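Local coordinates for protein putative rubredoxin reductase (PDB 3FG2) that probably passes electrons from NADH through its bound FAD to the ferredoxin that supplies the CYP199A2 system, at residues Y357-L362 / D384-P389; D373-K379 / L399-A404. All coordinates share one frame; numbering follows the deposited sequence.

Both contacts lie in the C-terminal reductase region, away from the FAD pocket. Following the chain, the hairpin 357-362 joins two neighbouring strands of the antiparallel sheet; strand 361-368 then leads into helix 371-380, and the loop 384-389 returns to the hairpin, closing contact 1 over 21 intervening residues. Helix 371-380, which lies within the stretch of chain that contact 1 closes, starts contact 2, closed 19 residues later when 399-404 packs beside it at the chain's end. The two closures therefore cross instead of nesting. They meet where Val-387 CG2 of contact 1 lies 3.3 Å from Phe-376 CZ of contact 2. Together they join the sheet's hairpin, helix 371-380, the connecting loop and the C-terminal helix.

Contact 1: residues Y357-L362 / D384-P389; sequences YKAGKL and DKSVTP
Pro-389 lies over one face of the Tyr-357 ring at one end of this contact, and a salt bridge joins Lys-361 to Asp-384 at the other. The hairpin, part of the C-terminal reductase domain, reverses through a type I' turn from Lys-358 to Lys-361. From its CB, directed toward the loop, the tyrosine carries CG anti to its carbonyl carbon (chi1 -63°), which puts one ring face against the proline. CE2 (3.7 Å from Pro-389 CG), CZ, CD2 and CE1 all lie near that CG, which stands almost on the ring normal, 3.7 Å from the Tyr-357 centroid, in a CH-pi contact. Leu-362 CD2 lies against the opposite face, offset toward the rim. CE2 and CZ both border Val-387 O, which sits at the ring's edge, in its plane. At the tip, OH donates to that same Val-387 O at 2.7 Å, coming from above the carbonyl plane, 48° out of it.

In the middle, Ser-386 OG accepts the backbone N-H of Leu-362 at 3.0 Å in a nearly straight bond (166°); a water links this hydroxyl to Gly-360 O. The extended Lys-361 bends only at its last torsion, crosses Asp-384 at about a right angle and sets NZ 2.8 Å from Asp-384 OD1, above the carboxylate plane. Asp-384, at positive phi, is the C-prime residue of the Schellman motif ending helix 371-380. A second water accepts from Lys-361 NZ and donates to Leu-362 O and Lys-385 O. The chemistry thus grades from a buried, sandwiched ring to water and a salt bridge on the more exposed side, and side-chain and water bonds fasten the irregular loop to the hairpin without any sheet pairing.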
loop_
_atom_site.group_PDB
_atom_site.type_symbol
_atom_site.label_atom_id
_atom_site.label_comp_id
_atom_site.label_asym_id
_atom_site.label_seq_id
_atom_site.Cartn_x
_atom_site.Cartn_y
_atom_site.Cartn_z
ATOM N N TYR A 357 12.919 -11.052 -15.902
ATOM C CA TYR A 357 13.635 -12.280 -15.594
ATOM C C TYR A 357 14.866 -12.060 -14.728
ATOM O O TYR A 357 15.411 -10.952 -14.646
ATOM C CB TYR A 357 14.102 -12.962 -16.874
ATOM C CG TYR A 357 13.003 -13.417 -17.787
ATOM C CD1 TYR A 357 12.255 -12.500 -18.523
ATOM C CD2 TYR A 357 12.717 -14.775 -17.932
ATOM C CE1 TYR A 357 11.252 -12.920 -19.383
ATOM C CE2 TYR A 357 11.714 -15.207 -18.790
ATOM C CZ TYR A 357 10.987 -14.275 -19.514
ATOM O OH TYR A 357 10.006 -14.703 -20.378
ATOM N N LYS A 358 15.302 -13.143 -14.094
ATOM C CA LYS A 358 16.504 -13.149 -13.273
ATOM C C LYS A 358 17.084 -14.552 -13.416
ATOM O O LYS A 358 16.428 -15.538 -13.082
ATOM C CB LYS A 358 16.184 -12.861 -11.810
ATOM C CG LYS A 358 17.431 -12.829 -10.938
ATOM C CD LYS A 358 17.131 -12.394 -9.510
ATOM C CE LYS A 358 16.267 -13.400 -8.788
ATOM N NZ LYS A 358 16.038 -12.998 -7.370
ATOM N N ALA A 359 18.300 -14.641 -13.943
ATOM C CA ALA A 359 18.954 -15.930 -14.144
ATOM C C ALA A 359 18.122 -16.861 -15.026
ATOM O O ALA A 359 18.033 -18.055 -14.755
ATOM C CB ALA A 359 19.227 -16.596 -12.798
ATOM N N GLY A 360 17.507 -16.307 -16.067
ATOM C CA GLY A 360 16.716 -17.103 -16.994
ATOM C C GLY A 360 15.307 -17.498 -16.584
ATOM O O GLY A 360 14.607 -18.159 -17.348
ATOM N N LYS A 361 14.875 -17.093 -15.398
ATOM C CA LYS A 361 13.549 -17.448 -14.904
ATOM C C LYS A 361 12.642 -16.228 -14.723
ATOM O O LYS A 361 13.056 -15.194 -14.193
ATOM C CB LYS A 361 13.693 -18.190 -13.573
ATOM C CG LYS A 361 12.400 -18.754 -13.001
ATOM C CD LYS A 361 12.694 -19.617 -11.776
ATOM C CE LYS A 361 11.450 -20.294 -11.225
ATOM N NZ LYS A 361 10.506 -19.315 -10.632
ATOM N N LEU A 362 11.396 -16.358 -15.167
ATOM C CA LEU A 362 10.428 -15.274 -15.056
ATOM C C LEU A 362 10.180 -15.015 -13.578
ATOM O O LEU A 362 9.792 -15.921 -12.850
ATOM C CB LEU A 362 9.117 -15.672 -15.749
ATOM C CG LEU A 362 8.053 -14.609 -16.046
ATOM C CD1 LEU A 362 7.526 -14.013 -14.770
ATOM C CD2 LEU A 362 8.653 -13.536 -16.908
ATOM N N ASP A 384 5.506 -21.594 -9.826
ATOM C CA ASP A 384 6.944 -21.506 -10.017
ATOM C C ASP A 384 7.346 -21.944 -11.429
ATOM O O ASP A 384 8.467 -22.403 -11.651
ATOM C CB ASP A 384 7.647 -22.363 -8.958
ATOM C CG ASP A 384 9.067 -21.931 -8.708
ATOM O OD1 ASP A 384 9.297 -20.715 -8.530
ATOM O OD2 ASP A 384 9.954 -22.809 -8.674
ATOM N N LYS A 385 6.426 -21.800 -12.381
ATOM C CA LYS A 385 6.700 -22.171 -13.768
ATOM C C LYS A 385 7.173 -20.940 -14.505
ATOM O O LYS A 385 7.020 -19.823 -14.018
ATOM C CB LYS A 385 5.451 -22.728 -14.456
ATOM C CG LYS A 385 4.836 -23.925 -13.748
ATOM C CD LYS A 385 4.062 -24.841 -14.706
ATOM C CE LYS A 385 2.954 -24.111 -15.462
ATOM N NZ LYS A 385 2.158 -25.047 -16.314
ATOM N N SER A 386 7.733 -21.127 -15.688
ATOM C CA SER A 386 8.240 -19.987 -16.425
ATOM C C SER A 386 7.976 -20.079 -17.914
ATOM O O SER A 386 7.465 -21.080 -18.409
ATOM C CB SER A 386 9.744 -19.861 -16.182
ATOM O OG SER A 386 10.282 -18.673 -16.738
ATOM N N VAL A 387 8.319 -19.005 -18.614
ATOM C CA VAL A 387 8.188 -18.929 -20.058
ATOM C C VAL A 387 9.465 -18.244 -20.492
ATOM O O VAL A 387 9.927 -17.327 -19.818
ATOM C CB VAL A 387 6.952 -18.102 -20.473
ATOM C CG1 VAL A 387 7.163 -17.490 -21.835
ATOM C CG2 VAL A 387 5.728 -19.012 -20.524
ATOM N N THR A 388 10.050 -18.683 -21.598
ATOM C CA THR A 388 11.298 -18.081 -22.047
ATOM C C THR A 388 11.090 -16.661 -22.549
ATOM O O THR A 388 9.986 -16.292 -22.945
ATOM C CB THR A 388 11.954 -18.905 -23.172
ATOM O OG1 THR A 388 11.275 -18.655 -24.410
ATOM C CG2 THR A 388 11.902 -20.397 -22.836
ATOM N N PRO A 389 12.156 -15.842 -22.525
ATOM C CA PRO A 389 12.123 -14.446 -22.981
ATOM C C PRO A 389 11.710 -14.406 -24.444
ATOM O O PRO A 389 11.051 -13.471 -24.897
ATOM C CB PRO A 389 13.570 -13.986 -22.796
ATOM C CG PRO A 389 14.040 -14.809 -21.632
ATOM C CD PRO A 389 13.475 -16.174 -21.953
HETATM O O HOH W 1 12.531 -19.638 -18.574
HETATM O O HOH W 2 9.341 -18.580 -12.867
#

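Contact 2: residues D373-K379 / L399-A404; sequences DHVFGRK and LKKAAA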
loop_
_atom_site.group_PDB
_atom_site.type_symbol
_atom_site.label_atom_id
_atom_site.label_comp_id
_atom_site.label_asym_id
_atom_site.label_seq_id
_atom_site.Cartn_x
_atom_site.Cartn_y
_atom_site.Cartn_z
ATOM N N ASP A 373 -2.117 -10.616 -19.823
ATOM C CA ASP A 373 -0.769 -10.993 -19.417
ATOM C C ASP A 373 -0.695 -11.152 -17.895
ATOM O O ASP A 373 0.038 -11.999 -17.382
ATOM C CB ASP A 373 0.252 -9.955 -19.904
ATOM C CG ASP A 373 0.474 -10.013 -21.417
ATOM O OD1 ASP A 373 -0.097 -10.907 -22.070
ATOM O OD2 ASP A 373 1.224 -9.171 -21.959
ATOM N N HIS A 374 -1.468 -10.344 -17.180
ATOM C CA HIS A 374 -1.495 -10.402 -15.724
ATOM C C HIS A 374 -2.097 -11.721 -15.242
ATOM O O HIS A 374 -1.605 -12.331 -14.286
ATOM C CB HIS A 374 -2.307 -9.230 -15.160
ATOM C CG HIS A 374 -2.299 -9.157 -13.665
ATOM N ND1 HIS A 374 -1.153 -8.914 -12.939
ATOM C CD2 HIS A 374 -3.294 -9.319 -12.759
ATOM C CE1 HIS A 374 -1.440 -8.931 -11.650
ATOM N NE2 HIS A 374 -2.731 -9.174 -11.513
ATOM N N VAL A 375 -3.166 -12.158 -15.899
ATOM C CA VAL A 375 -3.818 -13.414 -15.526
ATOM C C VAL A 375 -2.853 -14.566 -15.783
ATOM O O VAL A 375 -2.842 -15.551 -15.053
ATOM C CB VAL A 375 -5.123 -13.630 -16.335
ATOM C CG1 VAL A 375 -5.654 -15.040 -16.124
ATOM C CG2 VAL A 375 -6.160 -12.609 -15.900
ATOM N N PHE A 376 -2.041 -14.424 -16.825
ATOM C CA PHE A 376 -1.049 -15.434 -17.174
ATOM C C PHE A 376 -0.046 -15.580 -16.033
ATOM O O PHE A 376 0.260 -16.689 -15.598
ATOM C CB PHE A 376 -0.304 -15.037 -18.451
ATOM C CG PHE A 376 0.847 -15.942 -18.778
ATOM C CD1 PHE A 376 0.624 -17.260 -19.163
ATOM C CD2 PHE A 376 2.153 -15.489 -18.671
ATOM C CE1 PHE A 376 1.689 -18.113 -19.436
ATOM C CE2 PHE A 376 3.222 -16.330 -18.941
ATOM C CZ PHE A 376 2.989 -17.649 -19.326
ATOM N N GLY A 377 0.468 -14.451 -15.556
ATOM C CA GLY A 377 1.416 -14.490 -14.462
ATOM C C GLY A 377 0.804 -15.020 -13.173
ATOM O O GLY A 377 1.389 -15.880 -12.511
ATOM N N ARG A 378 -0.378 -14.516 -12.822
ATOM C CA ARG A 378 -1.065 -14.932 -11.597
ATOM C C ARG A 378 -1.267 -16.440 -11.525
ATOM O O ARG A 378 -1.369 -17.002 -10.444
ATOM C CB ARG A 378 -2.424 -14.221 -11.475
ATOM C CG ARG A 378 -2.337 -12.708 -11.199
ATOM C CD ARG A 378 -2.190 -12.388 -9.703
ATOM N NE ARG A 378 -3.427 -12.642 -8.967
ATOM C CZ ARG A 378 -4.495 -11.845 -8.979
ATOM N NH1 ARG A 378 -4.490 -10.723 -9.684
ATOM N NH2 ARG A 378 -5.584 -12.181 -8.301
ATOM N N LYS A 379 -1.314 -17.093 -12.678
ATOM C CA LYS A 379 -1.509 -18.537 -12.719
ATOM C C LYS A 379 -0.188 -19.309 -12.762
ATOM O O LYS A 379 -0.013 -20.299 -12.053
ATOM C CB LYS A 379 -2.366 -18.906 -13.939
ATOM C CG LYS A 379 -2.396 -20.394 -14.302
ATOM C CD LYS A 379 -2.997 -21.260 -13.197
ATOM C CE LYS A 379 -2.998 -22.749 -13.578
ATOM N NZ LYS A 379 -3.800 -23.045 -14.808
ATOM N N LEU A 399 -0.499 -17.727 -24.616
ATOM C CA LEU A 399 -0.379 -17.724 -23.164
ATOM C C LEU A 399 -1.434 -18.584 -22.473
ATOM O O LEU A 399 -1.163 -19.172 -21.428
ATOM C CB LEU A 399 -0.434 -16.286 -22.627
ATOM C CG LEU A 399 0.660 -15.326 -23.134
ATOM C CD1 LEU A 399 0.434 -13.938 -22.554
ATOM C CD2 LEU A 399 2.039 -15.839 -22.746
ATOM N N LYS A 400 -2.633 -18.665 -23.046
ATOM C CA LYS A 400 -3.685 -19.480 -22.442
ATOM C C LYS A 400 -3.277 -20.950 -22.427
ATOM O O LYS A 400 -3.391 -21.624 -21.401
ATOM C CB LYS A 400 -5.006 -19.346 -23.204
ATOM C CG LYS A 400 -5.625 -17.966 -23.185
ATOM C CD LYS A 400 -7.013 -18.019 -23.804
ATOM C CE LYS A 400 -7.283 -16.804 -24.664
ATOM N NZ LYS A 400 -6.352 -16.742 -25.832
ATOM N N LYS A 401 -2.806 -21.449 -23.563
ATOM C CA LYS A 401 -2.393 -22.840 -23.631
ATOM C C LYS A 401 -1.224 -23.078 -22.689
ATOM O O LYS A 401 -1.149 -24.111 -22.028
ATOM C CB LYS A 401 -1.980 -23.232 -25.052
ATOM C CG LYS A 401 -1.553 -24.697 -25.159
ATOM C CD LYS A 401 -1.144 -25.084 -26.572
ATOM C CE LYS A 401 -0.759 -26.553 -26.640
ATOM N NZ LYS A 401 -0.342 -26.944 -28.017
ATOM N N ALA A 402 -0.314 -22.113 -22.627
ATOM C CA ALA A 402 0.851 -22.238 -21.769
ATOM C C ALA A 402 0.480 -22.313 -20.290
ATOM O O ALA A 402 1.178 -22.950 -19.503
ATOM C CB ALA A 402 1.797 -21.072 -22.007
ATOM N N ALA A 403 -0.630 -21.682 -19.918
ATOM C CA ALA A 403 -1.055 -21.657 -18.525
ATOM C C ALA A 403 -2.143 -22.659 -18.145
ATOM O O ALA A 403 -2.548 -22.723 -16.986
ATOM C CB ALA A 403 -1.505 -20.249 -18.160
ATOM N N ALA A 404 -2.620 -23.437 -19.109
ATOM C CA ALA A 404 -3.672 -24.411 -18.823
ATOM C C ALA A 404 -3.182 -25.495 -17.860
ATOM O O ALA A 404 -1.955 -25.701 -17.779
ATOM C CB ALA A 404 -4.165 -25.047 -20.125
ATOM O OXT ALA A 404 -4.033 -26.130 -17.208
#
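Phe-376 meets Leu-399, Ala-402 and Ala-403 where helices 371-380 and 399-403 of the C-terminal reductase domain run side by side; the axes of segments 373-379 and 399-403 approach to 9.9 Å and are nearly parallel (11°). With CG anti to the backbone N (chi1 173°), the phenyl ring reaches across to the second helix. Leu-399 CD2 stands over the centre of one face, 3.8 Å from the Phe-376 centroid, in a CH-pi contact, and Leu-399 CB, like Ala-403 CB, lies 3.8 Å from Phe-376 CD1. Ala-402 CB adds a contact at CE1. With an alanine in place of Phe-376, a gap would probably open between the helices and Leu-399 CD2 would lose its aromatic face. Beside this tight part, Leu-399 CD1 touches Asp-373 OD1; the acid's other oxygen is held by Ser-353 and Arg-370.

The exposed side is looser. Lys-379 NZ donates to Ala-403 O nearly in line with the C=O bond, at 2.5 Å, a length short enough to be doubtful. Ala-404 OXT gives only a long salt bridge to Lys-379 NZ. Apolar contacts make up most of the pairing, and the lysine's charge probably helps offset the negative chain end.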